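Local coordinates for protein origin of replication complex subunit 1B (Arabidopsis thaliana, PDB 5HH7) that reads the unmodified histone H3 tail through its BAH-PHD cassette, as part of the origin recognition complex that binds replication origins, at residues D60-I65 and H75-K80. Residues are numbered along the deposited sequence; the frame is centred on the assembly and turned at random.
With ZN (zinc ion), chain C.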
ATOM      1  N   ASP A  60       1.638  23.552  -4.975  1.00 87.13           N
ATOM      2  CA  ASP A  60       2.128  24.441  -3.926  1.00 84.50           C
ATOM      3  C   ASP A  60       3.226  23.812  -3.072  1.00 82.34           C
ATOM      4  O   ASP A  60       3.315  22.589  -2.948  1.00 78.82           O
ATOM      5  CB  ASP A  60       0.973  24.877  -3.019  1.00 85.29           C
ATOM      6  CG  ASP A  60       1.316  26.085  -2.168  1.00 90.86           C
ATOM      7  OD1 ASP A  60       2.415  26.123  -1.576  1.00 94.31           O
ATOM      8  OD2 ASP A  60       0.484  27.008  -2.093  1.00 92.02           O
ATOM      9  N   THR A  61       4.046  24.674  -2.476  1.00 70.15           N
ATOM     10  CA  THR A  61       5.078  24.258  -1.536  1.00 66.17           C
ATOM     11  C   THR A  61       4.507  24.029  -0.138  1.00 62.67           C
ATOM     12  O   THR A  61       5.149  23.399   0.702  1.00 61.28           O
ATOM     13  CB  THR A  61       6.193  25.311  -1.437  1.00 71.61           C
ATOM     14  OG1 THR A  61       5.611  26.620  -1.396  1.00 77.33           O
ATOM     15  CG2 THR A  61       7.123  25.219  -2.635  1.00 76.88           C
ATOM     16  N   ASN A  62       3.308  24.550   0.114  1.00 58.65           N
ATOM     17  CA  ASN A  62       2.673  24.381   1.415  1.00 58.72           C
ATOM     18  C   ASN A  62       2.414  22.910   1.706  1.00 54.40           C
ATOM     19  O   ASN A  62       1.984  22.166   0.824  1.00 48.30           O
ATOM     20  CB  ASN A  62       1.368  25.177   1.506  1.00 64.86           C
ATOM     21  CG  ASN A  62       0.722  25.081   2.880  1.00 65.43           C
ATOM     22  OD1 ASN A  62      -0.316  24.440   3.050  1.00 64.40           O
ATOM     23  ND2 ASN A  62       1.342  25.714   3.871  1.00 65.54           N
ATOM     24  N   ILE A  63       2.689  22.501   2.941  1.00 53.31           N
ATOM     25  CA  ILE A  63       2.534  21.111   3.354  1.00 51.18           C
ATOM     26  C   ILE A  63       1.113  20.607   3.123  1.00 51.33           C
ATOM     27  O   ILE A  63       0.138  21.299   3.415  1.00 47.79           O
ATOM     28  CB  ILE A  63       2.930  20.917   4.837  1.00 48.64           C
ATOM     29  CG1 ILE A  63       4.405  21.262   5.036  1.00 54.15           C
ATOM     30  CG2 ILE A  63       2.662  19.488   5.292  1.00 47.77           C
ATOM     31  CD1 ILE A  63       5.337  20.496   4.119  1.00 56.55           C
ATOM     32  N   MET A  64       1.012  19.400   2.577  1.00 48.31           N
ATOM     33  CA  MET A  64      -0.274  18.778   2.316  1.00 42.75           C
ATOM     34  C   MET A  64      -0.453  17.578   3.232  1.00 38.74           C
ATOM     35  O   MET A  64       0.443  16.738   3.349  1.00 35.44           O
ATOM     36  CB  MET A  64      -0.356  18.338   0.855  1.00 41.80           C
ATOM     37  CG  MET A  64      -1.693  17.739   0.454  1.00 49.35           C
ATOM     38  SD  MET A  64      -1.746  17.290  -1.296  1.00 50.57           S
ATOM     39  CE  MET A  64      -1.447  18.879  -2.066  1.00 44.71           C
ATOM     40  N   ILE A  65      -1.603  17.499   3.892  1.00 35.50           N
ATOM     41  CA  ILE A  65      -1.883  16.353   4.749  1.00 32.61           C
ATOM     42  C   ILE A  65      -2.961  15.452   4.162  1.00 33.69           C
ATOM     43  O   ILE A  65      -3.634  15.807   3.193  1.00 37.16           O
ATOM     44  CB  ILE A  65      -2.274  16.771   6.180  1.00 37.29           C
ATOM     45  CG1 ILE A  65      -3.547  17.620   6.166  1.00 38.24           C
ATOM     46  CG2 ILE A  65      -1.127  17.519   6.845  1.00 35.20           C
ATOM     47  CD1 ILE A  65      -4.068  17.951   7.548  1.00 38.62           C
ATOM     48  N   HIS A  75      -3.945  20.986   1.526  1.00 45.97           N
ATOM     49  CA  HIS A  75      -2.955  21.945   2.005  1.00 46.85           C
ATOM     50  C   HIS A  75      -3.376  22.445   3.384  1.00 51.28           C
ATOM     51  O   HIS A  75      -4.557  22.710   3.615  1.00 49.97           O
ATOM     52  CB  HIS A  75      -2.832  23.133   1.044  1.00 52.62           C
ATOM     53  CG  HIS A  75      -2.086  22.825  -0.218  1.00 53.27           C
ATOM     54  ND1 HIS A  75      -2.471  23.314  -1.447  1.00 53.94           N
ATOM     55  CD2 HIS A  75      -0.968  22.094  -0.438  1.00 51.96           C
ATOM     56  CE1 HIS A  75      -1.634  22.883  -2.373  1.00 54.15           C
ATOM     57  NE2 HIS A  75      -0.709  22.145  -1.787  1.00 51.43           N
ATOM     58  N   LEU A  76      -2.415  22.569   4.296  1.00 45.92           N
ATOM     59  CA  LEU A  76      -2.685  23.104   5.628  1.00 48.53           C
ATOM     60  C   LEU A  76      -3.268  24.510   5.547  1.00 56.62           C
ATOM     61  O   LEU A  76      -4.237  24.837   6.234  1.00 58.06           O
ATOM     62  CB  LEU A  76      -1.405  23.138   6.466  1.00 50.93           C
ATOM     63  CG  LEU A  76      -0.782  21.814   6.911  1.00 48.12           C
ATOM     64  CD1 LEU A  76       0.533  22.077   7.629  1.00 47.86           C
ATOM     65  CD2 LEU A  76      -1.738  21.039   7.807  1.00 42.03           C
ATOM     66  N   LYS A  77      -2.671  25.334   4.691  1.00 63.55           N
ATOM     67  CA  LYS A  77      -3.043  26.739   4.559  1.00 70.81           C
ATOM     68  C   LYS A  77      -4.424  26.922   3.945  1.00 71.47           C
ATOM     69  O   LYS A  77      -4.947  28.035   3.903  1.00 73.08           O
ATOM     70  CB  LYS A  77      -2.028  27.460   3.677  1.00 73.60           C
ATOM     71  CG  LYS A  77      -2.110  27.036   2.219  1.00 77.85           C
ATOM     72  CD  LYS A  77      -1.389  28.012   1.312  1.00 86.44           C
ATOM     73  CE  LYS A  77      -1.764  27.779  -0.141  1.00 90.68           C
ATOM     74  NZ  LYS A  77      -3.223  27.945  -0.379  1.00 92.76           N
ATOM     75  N   CYS A  78      -5.008  25.835   3.453  1.00 65.16           N
ATOM     76  CA  CYS A  78      -6.270  25.923   2.731  1.00 66.44           C
ATOM     77  C   CYS A  78      -7.449  25.400   3.539  1.00 66.23           C
ATOM     78  O   CYS A  78      -8.602  25.511   3.115  1.00 65.83           O
ATOM     79  CB  CYS A  78      -6.159  25.204   1.390  1.00 62.40           C
ATOM     80  SG  CYS A  78      -4.931  25.959   0.308  1.00 74.77           S
ATOM     81  N   LEU A  79      -7.157  24.848   4.710  1.00 67.22           N
ATOM     82  CA  LEU A  79      -8.205  24.418   5.625  1.00 65.54           C
ATOM     83  C   LEU A  79      -8.935  25.643   6.185  1.00 67.92           C
ATOM     84  O   LEU A  79      -8.426  26.763   6.119  1.00 64.22           O
ATOM     85  CB  LEU A  79      -7.611  23.577   6.756  1.00 56.43           C
ATOM     86  CG  LEU A  79      -6.763  22.385   6.299  1.00 51.66           C
ATOM     87  CD1 LEU A  79      -6.209  21.610   7.480  1.00 49.68           C
ATOM     88  CD2 LEU A  79      -7.570  21.473   5.399  1.00 48.60           C
ATOM     89  N   LYS A  80     -10.134  25.426   6.715  1.00 71.32           N
ATOM     90  CA  LYS A  80     -10.896  26.498   7.350  1.00 81.68           C
ATOM     91  C   LYS A  80     -11.217  26.151   8.805  1.00 79.48           C
ATOM     92  O   LYS A  80     -12.086  25.320   9.071  1.00 77.38           O
ATOM     93  CB  LYS A  80     -12.177  26.805   6.559  1.00 89.77           C
ATOM     94  CG  LYS A  80     -12.962  25.577   6.100  1.00 92.26           C
ATOM     95  CD  LYS A  80     -14.386  25.951   5.698  1.00 96.97           C
ATOM     96  CE  LYS A  80     -14.449  26.609   4.325  1.00101.90           C
ATOM     97  NZ  LYS A  80     -14.519  25.605   3.227  1.00101.40           N
TER
HETATM   98 ZN    ZN C 400      -5.023  23.804  -1.439  1.00 70.88          ZN
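His75 packs against Asp60, Asn62 and Met64 in the PHD finger, where it is also a zinc ligand. Its ND1 binds the ion at 2.6 Å, and Cys53, Cys56 and Cys78 complete the site. Asp60 CB meets the far end of the ring, 3.3 Å from His75 CE1. The Met64 methyl CE comes obliquely to the same imidazole, 3.4 Å from His75 NE2. Asn62 O also approaches obliquely, 3.2 Å from His75 CD2. Met64 and His75 form an antiparallel, non-hydrogen-bonded pair in the two-stranded sheet of the finger. The backbone of Met64 also hydrogen-bonds the bound peptide, so the strand that pairs with the zinc ligand belongs to the histone H3 binding region.

Leu76 CD2 rests on Ile65 CG2 at 3.7 Å, while Val86, Pro87 and Trp91 also pack on Ile65. Further out, an Asx turn shapes the 60-62 loop, with Asp60 OD1 accepting from Asn62 N. Two hydrogen bonds tie the 3-10 turn 76-78 to residues 62-63. Leu76 N donates to Ile63 O at 3.0 Å. Asn62 has CG anti to its own N (chi1 -177°), which puts OD1 at the turn. Lys77 CG lies 3.5 Å from Asn62 CG, and Lys77 N donates to Asn62 OD1 at 3.0 Å, nearly straight (173°) but tilted 34° from the carbonyl plane.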